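TSSL1 (Pseudomonas aeruginosa, PDB 4B62) probably binds peptidoglycan through its C-terminal OmpA-like domain, the part in this chain, and so fixes the type VI secretion system to the cell wall. Local coordinates at residues 78-83 with 146-151; 130-135 with 142-147. One frame throughout, in Å; residues are numbered along the deposited sequence.

Overall arrangement
Both contacts end on strand 146-152, the last strand of the chain. Contact 1 pairs strand 77-82 with strand 146-152 inside a mixed sheet, about 4 Å from the centre of the chain. Contact 2 lies about 11 Å from it, centre to centre, where the loop 130-135 folds over the end of helix 138-144 and the start of the last strand. Along the chain, 78-83 comes first, then 130-135, and last the overlapping ranges 142-147 and 146-151. Arg146 serves both contacts. Its guanidinium lies between His82 of the sheet and Val132 of the loop, one on each face, so this one side chain helps to join the two.

Contact 1: residues 78-83 with 146-151; sequences LVTGHS and RVEITV. With EDO (1,2-ethanediol), chain B.
Leu78 to His82 pairs with Arg146 to Thr150 as antiparallel strands inside the sheet of the OmpA-like domain. Six backbone hydrogen bonds link Leu78 with Thr150, Thr80 with Glu148 and His82 with Arg146. The shortest runs from Thr150 N to Leu78 O, 2.7 Å. Val79 and Gly81 face Ile149 and Val147 as non-hydrogen-bonded pairs.

The apolar contacts lie on the Val79 side. Val79 CG1 meets Val147 CB at 4.1 Å and reaches Ile149 CG1. Helix 96-115 covers this side, with Val107 touching Val79 and Ile149.

The opposite face, that of Thr80 and His82, carries a stack. The Arg146 guanidinium lies flat on the His82 ring, with planes 18° apart and NH2 over the ring centre. Arg146 CG stands between the backbone N and the carbonyl carbon (chi1 74°), and the chain runs extended from there to NE. Arg146 NE and NH2 both grip Glu148 OE2, at 2.9 and 3.0 Å, from the same face of the carboxylate. NH2 also bonds Glu130 O.

Thr80 OG1 and His82 NE2 share a hydrogen bond of 2.9 Å. A water joins Thr80 OG1 to Glu148 OE1. Thr150 OG1 bonds a 1,2-ethanediol, probably from the crystallisation liquor, that Arg37 also holds.

The stack, the salt bridge and the bond to Glu130 O hold the guanidinium against the ring; its charge would probably disfavour protonation of the histidine, and the carboxylate would partly offset this.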
ATOM      1  N   LEU A  78      -6.954  -1.862  -6.578  1.00  9.67           N
ATOM      2  CA  LEU A  78      -6.028  -2.996  -6.452  1.00  9.88           C
ATOM      3  C   LEU A  78      -4.921  -2.611  -5.470  1.00  8.74           C
ATOM      4  O   LEU A  78      -4.355  -1.513  -5.571  1.00 10.10           O
ATOM      5  CB  LEU A  78      -5.426  -3.335  -7.819  1.00 11.20           C
ATOM      6  CG  LEU A  78      -4.254  -4.318  -7.834  1.00 12.14           C
ATOM      7  CD1 LEU A  78      -4.726  -5.725  -7.497  1.00 14.41           C
ATOM      8  CD2 LEU A  78      -3.517  -4.264  -9.170  1.00 12.22           C
ATOM      9  N   VAL A  79      -4.625  -3.514  -4.538  1.00  8.96           N
ATOM     10  CA  VAL A  79      -3.510  -3.332  -3.627  1.00  8.69           C
ATOM     11  C   VAL A  79      -2.491  -4.437  -3.880  1.00  8.74           C
ATOM     12  O   VAL A  79      -2.804  -5.619  -3.705  1.00  9.57           O
ATOM     13  CB  VAL A  79      -3.951  -3.367  -2.147  1.00  9.83           C
ATOM     14  CG1 VAL A  79      -2.773  -3.022  -1.249  1.00 10.21           C
ATOM     15  CG2 VAL A  79      -5.112  -2.427  -1.907  1.00 10.29           C
ATOM     16  N   THR A  80      -1.281  -4.068  -4.286  1.00  8.45           N
ATOM     17  CA  THR A  80      -0.199  -5.038  -4.405  1.00  9.09           C
ATOM     18  C   THR A  80       0.778  -4.832  -3.255  1.00  8.17           C
ATOM     19  O   THR A  80       1.048  -3.691  -2.842  1.00  8.86           O
ATOM     20  CB  THR A  80       0.526  -4.961  -5.753  1.00  9.26           C
ATOM     21  OG1 THR A  80       1.144  -3.682  -5.917  1.00  9.80           O
ATOM     22  CG2 THR A  80      -0.460  -5.225  -6.903  1.00  9.54           C
ATOM     23  N   GLY A  81       1.245  -5.952  -2.715  1.00  8.18           N
ATOM     24  CA  GLY A  81       2.182  -5.971  -1.601  1.00  8.26           C
ATOM     25  C   GLY A  81       3.532  -6.499  -2.064  1.00  8.25           C
ATOM     26  O   GLY A  81       3.601  -7.443  -2.866  1.00  9.09           O
ATOM     27  N   HIS A  82       4.603  -5.914  -1.527  1.00  8.20           N
ATOM     28  CA  HIS A  82       5.964  -6.193  -1.962  1.00  9.18           C
ATOM     29  C   HIS A  82       6.887  -6.286  -0.763  1.00  8.71           C
ATOM     30  O   HIS A  82       6.685  -5.590   0.241  1.00 10.19           O
ATOM     31  CB  HIS A  82       6.466  -5.076  -2.872  1.00  9.21           C
ATOM     32  CG  HIS A  82       5.557  -4.823  -4.020  1.00  8.36           C
ATOM     33  ND1 HIS A  82       5.753  -5.382  -5.269  1.00  8.50           N
ATOM     34  CD2 HIS A  82       4.412  -4.104  -4.093  1.00  9.48           C
ATOM     35  CE1 HIS A  82       4.763  -5.009  -6.055  1.00 10.28           C
ATOM     36  NE2 HIS A  82       3.937  -4.235  -5.374  1.00  8.96           N
ATOM     37  N   SER A  83       7.880  -7.160  -0.890  1.00  9.88           N
ATOM     38  CA  SER A  83       8.924  -7.342   0.096  1.00  9.64           C
ATOM     39  C   SER A  83      10.262  -6.927  -0.486  1.00 10.29           C
ATOM     40  O   SER A  83      10.386  -6.665  -1.692  1.00 11.62           O
ATOM     41  CB  SER A  83       9.018  -8.808   0.525  1.00 10.59           C
ATOM     42  OG  SER A  83       9.422  -9.627  -0.565  1.00 12.08           O
ATOM     43  N   ARG A 146       6.686  -2.429   0.538  1.00  8.21           N
ATOM     44  CA  ARG A 146       5.721  -1.390   0.239  1.00  8.82           C
ATOM     45  C   ARG A 146       4.402  -2.006  -0.182  1.00  8.45           C
ATOM     46  O   ARG A 146       4.335  -3.194  -0.544  1.00  9.16           O
ATOM     47  CB  ARG A 146       6.233  -0.499  -0.906  1.00  8.74           C
ATOM     48  CG  ARG A 146       6.153  -1.163  -2.278  1.00  9.05           C
ATOM     49  CD  ARG A 146       7.020  -0.473  -3.300  1.00  7.88           C
ATOM     50  NE  ARG A 146       6.782  -0.973  -4.647  1.00  8.30           N
ATOM     51  CZ  ARG A 146       7.349  -2.048  -5.189  1.00  8.29           C
ATOM     52  NH1 ARG A 146       8.267  -2.774  -4.551  1.00  9.39           N
ATOM     53  NH2 ARG A 146       7.001  -2.371  -6.440  1.00  8.88           N
ATOM     54  N   VAL A 147       3.364  -1.179  -0.160  1.00  8.38           N
ATOM     55  CA  VAL A 147       2.147  -1.472  -0.900  1.00  8.53           C
ATOM     56  C   VAL A 147       1.977  -0.409  -1.989  1.00  8.21           C
ATOM     57  O   VAL A 147       2.388   0.750  -1.826  1.00  9.27           O
ATOM     58  CB  VAL A 147       0.873  -1.541  -0.012  1.00  9.40           C
ATOM     59  CG1 VAL A 147       0.992  -2.697   0.965  1.00 10.33           C
ATOM     60  CG2 VAL A 147       0.606  -0.243   0.723  1.00 10.43           C
ATOM     61  N   GLU A 148       1.388  -0.834  -3.109  1.00  8.15           N
ATOM     62  CA  GLU A 148       0.965   0.066  -4.158  1.00  8.41           C
ATOM     63  C   GLU A 148      -0.540  -0.052  -4.256  1.00  8.44           C
ATOM     64  O   GLU A 148      -1.072  -1.134  -4.525  1.00  9.52           O
ATOM     65  CB  GLU A 148       1.650  -0.262  -5.490  1.00  8.92           C
ATOM     66  CG  GLU A 148       3.152  -0.020  -5.466  1.00  9.05           C
ATOM     67  CD  GLU A 148       3.850  -0.172  -6.820  1.00  9.46           C
ATOM     68  OE1 GLU A 148       3.147  -0.317  -7.857  1.00 11.13           O
ATOM     69  OE2 GLU A 148       5.112  -0.138  -6.833  1.00  9.92           O
ATOM     70  N   ILE A 149      -1.219   1.065  -4.027  1.00  8.17           N
ATOM     71  CA  ILE A 149      -2.672   1.122  -4.036  1.00  8.30           C
ATOM     72  C   ILE A 149      -3.092   1.814  -5.342  1.00  9.16           C
ATOM     73  O   ILE A 149      -2.852   3.004  -5.528  1.00  9.62           O
ATOM     74  CB  ILE A 149      -3.210   1.912  -2.831  1.00  9.63           C
ATOM     75  CG1 ILE A 149      -2.740   1.275  -1.522  1.00 10.15           C
ATOM     76  CG2 ILE A 149      -4.732   1.986  -2.856  1.00 10.11           C
ATOM     77  CD1 ILE A 149      -2.951   2.140  -0.295  1.00 11.03           C
ATOM     78  N   THR A 150      -3.691   1.055  -6.253  1.00 10.52           N
ATOM     79  CA  THR A 150      -4.085   1.575  -7.548  1.00 10.41           C
ATOM     80  C   THR A 150      -5.584   1.784  -7.553  1.00  9.86           C
ATOM     81  O   THR A 150      -6.335   0.843  -7.314  1.00 11.65           O
ATOM     82  CB  THR A 150      -3.699   0.587  -8.664  1.00 10.19           C
ATOM     83  OG1 THR A 150      -2.274   0.488  -8.740  1.00 11.77           O
ATOM     84  CG2 THR A 150      -4.226   1.039 -10.010  1.00 11.60           C
ATOM     85  N   VAL A 151      -6.014   3.016  -7.828  1.00 11.15           N
ATOM     86  CA  VAL A 151      -7.425   3.303  -8.068  1.00 12.02           C
ATOM     87  C   VAL A 151      -7.574   3.552  -9.566  1.00 11.78           C
ATOM     88  O   VAL A 151      -6.865   4.368 -10.161  1.00 13.06           O
ATOM     89  CB  VAL A 151      -8.003   4.480  -7.232  1.00 13.68           C
ATOM     90  CG1 VAL A 151      -7.379   5.803  -7.595  1.00 18.18           C
ATOM     91  CG2 VAL A 151      -9.514   4.568  -7.420  1.00 16.38           C
TER
HETATM   92  C1  EDO B1447       0.075  -0.639 -10.673  1.00 16.91           C
HETATM   93  O1  EDO B1447      -1.053   0.101 -11.178  1.00 13.45           O
HETATM   94  C2  EDO B1447       1.272  -0.636 -11.624  1.00 16.63           C
HETATM   95  O2  EDO B1447       1.735   0.704 -11.852  1.00 16.26           O
HETATM   96  O   HOH W   1       1.501  -2.452  -8.285  1.00 13.34           O
HETATM   97  O   HOH W   2      10.071  -5.432  -4.226  1.00 12.11           O

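Contact 2: residues 130-135 with 142-147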
ATOM      1  N   GLU A 130       9.100  -7.624  -7.918  1.00  9.22           N
ATOM      2  CA  GLU A 130       8.845  -6.335  -8.526  1.00  9.03           C
ATOM      3  C   GLU A 130       9.509  -5.210  -7.719  1.00  9.11           C
ATOM      4  O   GLU A 130       8.846  -4.316  -7.199  1.00  9.74           O
ATOM      5  CB  GLU A 130       7.338  -6.117  -8.655  1.00  9.84           C
ATOM      6  CG  GLU A 130       6.734  -7.092  -9.652  1.00 10.12           C
ATOM      7  CD  GLU A 130       5.248  -6.927  -9.902  1.00 10.45           C
ATOM      8  OE1 GLU A 130       4.618  -6.003  -9.331  1.00 11.22           O
ATOM      9  OE2 GLU A 130       4.726  -7.739 -10.710  1.00 13.58           O
ATOM     10  N   PRO A 131      10.847  -5.259  -7.615  1.00  9.86           N
ATOM     11  CA  PRO A 131      11.539  -4.184  -6.906  1.00 10.06           C
ATOM     12  C   PRO A 131      11.467  -2.843  -7.630  1.00  9.77           C
ATOM     13  O   PRO A 131      11.407  -2.797  -8.865  1.00 10.87           O
ATOM     14  CB  PRO A 131      12.992  -4.653  -6.886  1.00 10.52           C
ATOM     15  CG  PRO A 131      13.111  -5.528  -8.086  1.00 11.63           C
ATOM     16  CD  PRO A 131      11.789  -6.236  -8.188  1.00 11.43           C
ATOM     17  N   VAL A 132      11.522  -1.767  -6.855  1.00  9.82           N
ATOM     18  CA  VAL A 132      11.665  -0.395  -7.361  1.00  9.38           C
ATOM     19  C   VAL A 132      13.014   0.233  -6.996  1.00 10.31           C
ATOM     20  O   VAL A 132      13.309   1.348  -7.400  1.00 13.50           O
ATOM     21  CB  VAL A 132      10.512   0.529  -6.914  1.00 11.08           C
ATOM     22  CG1 VAL A 132       9.224   0.111  -7.609  1.00 12.10           C
ATOM     23  CG2 VAL A 132      10.341   0.523  -5.404  1.00 11.39           C
ATOM     24  N   ALA A 133      13.795  -0.517  -6.223  1.00  9.53           N
ATOM     25  CA  ALA A 133      15.074  -0.079  -5.710  1.00  9.45           C
ATOM     26  C   ALA A 133      15.993  -1.273  -5.586  1.00  9.05           C
ATOM     27  O   ALA A 133      15.568  -2.424  -5.656  1.00 10.55           O
ATOM     28  CB  ALA A 133      14.864   0.536  -4.332  1.00 10.07           C
ATOM     29  N   THR A 134      17.271  -1.006  -5.376  1.00  9.97           N
ATOM     30  CA  THR A 134      18.186  -2.075  -4.971  1.00 10.16           C
ATOM     31  C   THR A 134      17.818  -2.677  -3.615  1.00  9.94           C
ATOM     32  O   THR A 134      17.328  -1.970  -2.729  1.00 11.94           O
ATOM     33  CB  THR A 134      19.646  -1.587  -4.926  1.00 11.65           C
ATOM     34  OG1 THR A 134      20.520  -2.680  -4.638  1.00 11.71           O
ATOM     35  CG2 THR A 134      19.849  -0.480  -3.893  1.00 13.68           C
ATOM     36  N   ASN A 135      18.066  -3.976  -3.473  1.00 10.09           N
ATOM     37  CA  ASN A 135      18.045  -4.631  -2.172  1.00 10.20           C
ATOM     38  C   ASN A 135      19.422  -4.660  -1.500  1.00 10.56           C
ATOM     39  O   ASN A 135      19.575  -5.253  -0.421  1.00 12.30           O
ATOM     40  CB  ASN A 135      17.474  -6.043  -2.278  1.00 11.21           C
ATOM     41  CG  ASN A 135      15.969  -6.042  -2.448  1.00 11.21           C
ATOM     42  OD1 ASN A 135      15.255  -5.472  -1.636  1.00 12.40           O
ATOM     43  ND2 ASN A 135      15.477  -6.686  -3.506  1.00 12.69           N
ATOM     44  N   ALA A 142      14.068  -0.845   2.279  1.00  9.06           N
ATOM     45  CA  ALA A 142      12.929  -0.160   2.865  1.00  9.46           C
ATOM     46  C   ALA A 142      12.002   0.432   1.809  1.00  9.29           C
ATOM     47  O   ALA A 142      10.807   0.522   2.032  1.00 11.31           O
ATOM     48  CB  ALA A 142      13.391   0.908   3.847  1.00 11.01           C
ATOM     49  N   ARG A 143      12.549   0.836   0.659  1.00  9.29           N
ATOM     50  CA  ARG A 143      11.713   1.299  -0.458  1.00 10.20           C
ATOM     51  C   ARG A 143      10.983   0.123  -1.144  1.00  9.69           C
ATOM     52  O   ARG A 143       9.855   0.284  -1.629  1.00 11.73           O
ATOM     53  CB  ARG A 143      12.539   2.079  -1.485  1.00 11.84           C
ATOM     54  CG  ARG A 143      12.910   3.449  -0.967  1.00 14.53           C
ATOM     55  CD  ARG A 143      13.521   4.366  -1.987  1.00 19.34           C
ATOM     56  NE  ARG A 143      14.931   4.078  -2.169  1.00 19.70           N
ATOM     57  CZ  ARG A 143      15.526   3.874  -3.347  0.39 18.42           C
ATOM     58  NH1 ARG A 143      14.836   3.935  -4.482  0.86 23.03           N
ATOM     59  NH2 ARG A 143      16.831   3.608  -3.391  1.00 20.02           N
ATOM     60  N   ASN A 144      11.607  -1.053  -1.183  1.00  8.89           N
ATOM     61  CA  ASN A 144      10.973  -2.216  -1.826  1.00  9.28           C
ATOM     62  C   ASN A 144       9.824  -2.791  -1.020  1.00  9.05           C
ATOM     63  O   ASN A 144       8.811  -3.208  -1.589  1.00 10.17           O
ATOM     64  CB  ASN A 144      11.981  -3.311  -2.136  1.00  9.95           C
ATOM     65  CG  ASN A 144      12.851  -2.963  -3.330  1.00  8.31           C
ATOM     66  OD1 ASN A 144      12.425  -2.216  -4.195  1.00  9.47           O
ATOM     67  ND2 ASN A 144      14.074  -3.487  -3.367  1.00  9.94           N
ATOM     68  N   ARG A 145       9.973  -2.794   0.309  1.00  8.61           N
ATOM     69  CA  ARG A 145       8.894  -3.216   1.206  1.00  8.84           C
ATOM     70  C   ARG A 145       7.822  -2.137   1.168  1.00  8.64           C
ATOM     71  O   ARG A 145       8.019  -1.038   1.685  1.00  9.52           O
ATOM     72  CB  ARG A 145       9.388  -3.397   2.651  1.00  9.41           C
ATOM     73  CG  ARG A 145      10.495  -4.402   2.854  1.00  9.68           C
ATOM     74  CD  ARG A 145      10.750  -4.711   4.310  1.00 10.56           C
ATOM     75  NE  ARG A 145      11.055  -3.534   5.115  1.00 11.27           N
ATOM     76  CZ  ARG A 145      12.265  -3.021   5.301  1.00 11.81           C
ATOM     77  NH1 ARG A 145      13.332  -3.551   4.735  1.00 12.59           N
ATOM     78  NH2 ARG A 145      12.398  -1.948   6.068  1.00 12.71           N
ATOM     79  N   ARG A 146       6.686  -2.429   0.538  1.00  8.21           N
ATOM     80  CA  ARG A 146       5.721  -1.390   0.239  1.00  8.82           C
ATOM     81  C   ARG A 146       4.402  -2.006  -0.182  1.00  8.45           C
ATOM     82  O   ARG A 146       4.335  -3.194  -0.544  1.00  9.16           O
ATOM     83  CB  ARG A 146       6.233  -0.499  -0.906  1.00  8.74           C
ATOM     84  CG  ARG A 146       6.153  -1.163  -2.278  1.00  9.05           C
ATOM     85  CD  ARG A 146       7.020  -0.473  -3.300  1.00  7.88           C
ATOM     86  NE  ARG A 146       6.782  -0.973  -4.647  1.00  8.30           N
ATOM     87  CZ  ARG A 146       7.349  -2.048  -5.189  1.00  8.29           C
ATOM     88  NH1 ARG A 146       8.267  -2.774  -4.551  1.00  9.39           N
ATOM     89  NH2 ARG A 146       7.001  -2.371  -6.440  1.00  8.88           N
ATOM     90  N   VAL A 147       3.364  -1.179  -0.160  1.00  8.38           N
ATOM     91  CA  VAL A 147       2.147  -1.472  -0.900  1.00  8.53           C
ATOM     92  C   VAL A 147       1.977  -0.409  -1.989  1.00  8.21           C
ATOM     93  O   VAL A 147       2.388   0.750  -1.826  1.00  9.27           O
ATOM     94  CB  VAL A 147       0.873  -1.541  -0.012  1.00  9.40           C
ATOM     95  CG1 VAL A 147       0.992  -2.697   0.965  1.00 10.33           C
ATOM     96  CG2 VAL A 147       0.606  -0.243   0.723  1.00 10.43           C
TER
HETATM   97  O   HOH W   3      17.880   1.934  -5.700  1.00 14.48           O
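Asn144 turns its side-chain amide into the loop 130-135 and bonds to three of its residues. The setting is the OmpA-like fold, where this loop after strand 121-125 leads into helix 138-144 and doubles back over the junction of that helix with the last strand. The Asn144 CG lies anti to its carbonyl carbon (chi1 -75°), which brings the amide up to the backbone of Val132 and Ala133. OD1 accepts from two consecutive amides, Val132 N at 2.8 Å and Ala133 N at 3.0 Å. ND2 donates to Ala133 O and to Asn135 OD1, each at 2.9 Å. Both acceptors lie near the Asn144 amide plane, yet ND2 stands above the carbonyl plane of each. The amides of Asn135 and Asn144 are turned 65° against each other. Four bonds thus fix the rotation of this buried side chain.

Val132 spreads its two methyls over different partners. CG1 rests on one face of the Arg146 guanidinium, 3.5 Å from NH2. CG2 touches Asn144 OD1, with the Val132 and Asn144 side chains running past each other in opposite directions.

At its edge the Arg146 group meets Glu130 O. The NH2 bond is nearly collinear with that carbonyl, and the NH1 bond is weak. NH1 also donates to Asn144 O, on a lone pair, so the arginine ties the loop to the last turn of the helix. The Glu130 carboxylate goes to Arg126 instead.

Arg143 bends at chi3 (-81°) and brings its guanidinium against Ala133. Its NH2 forms a salt bridge with Glu139, and a water links it to Thr134 N. The Ala133 methyl sits over one guanidinium face, with CB 3.4 Å from Arg143 NH1.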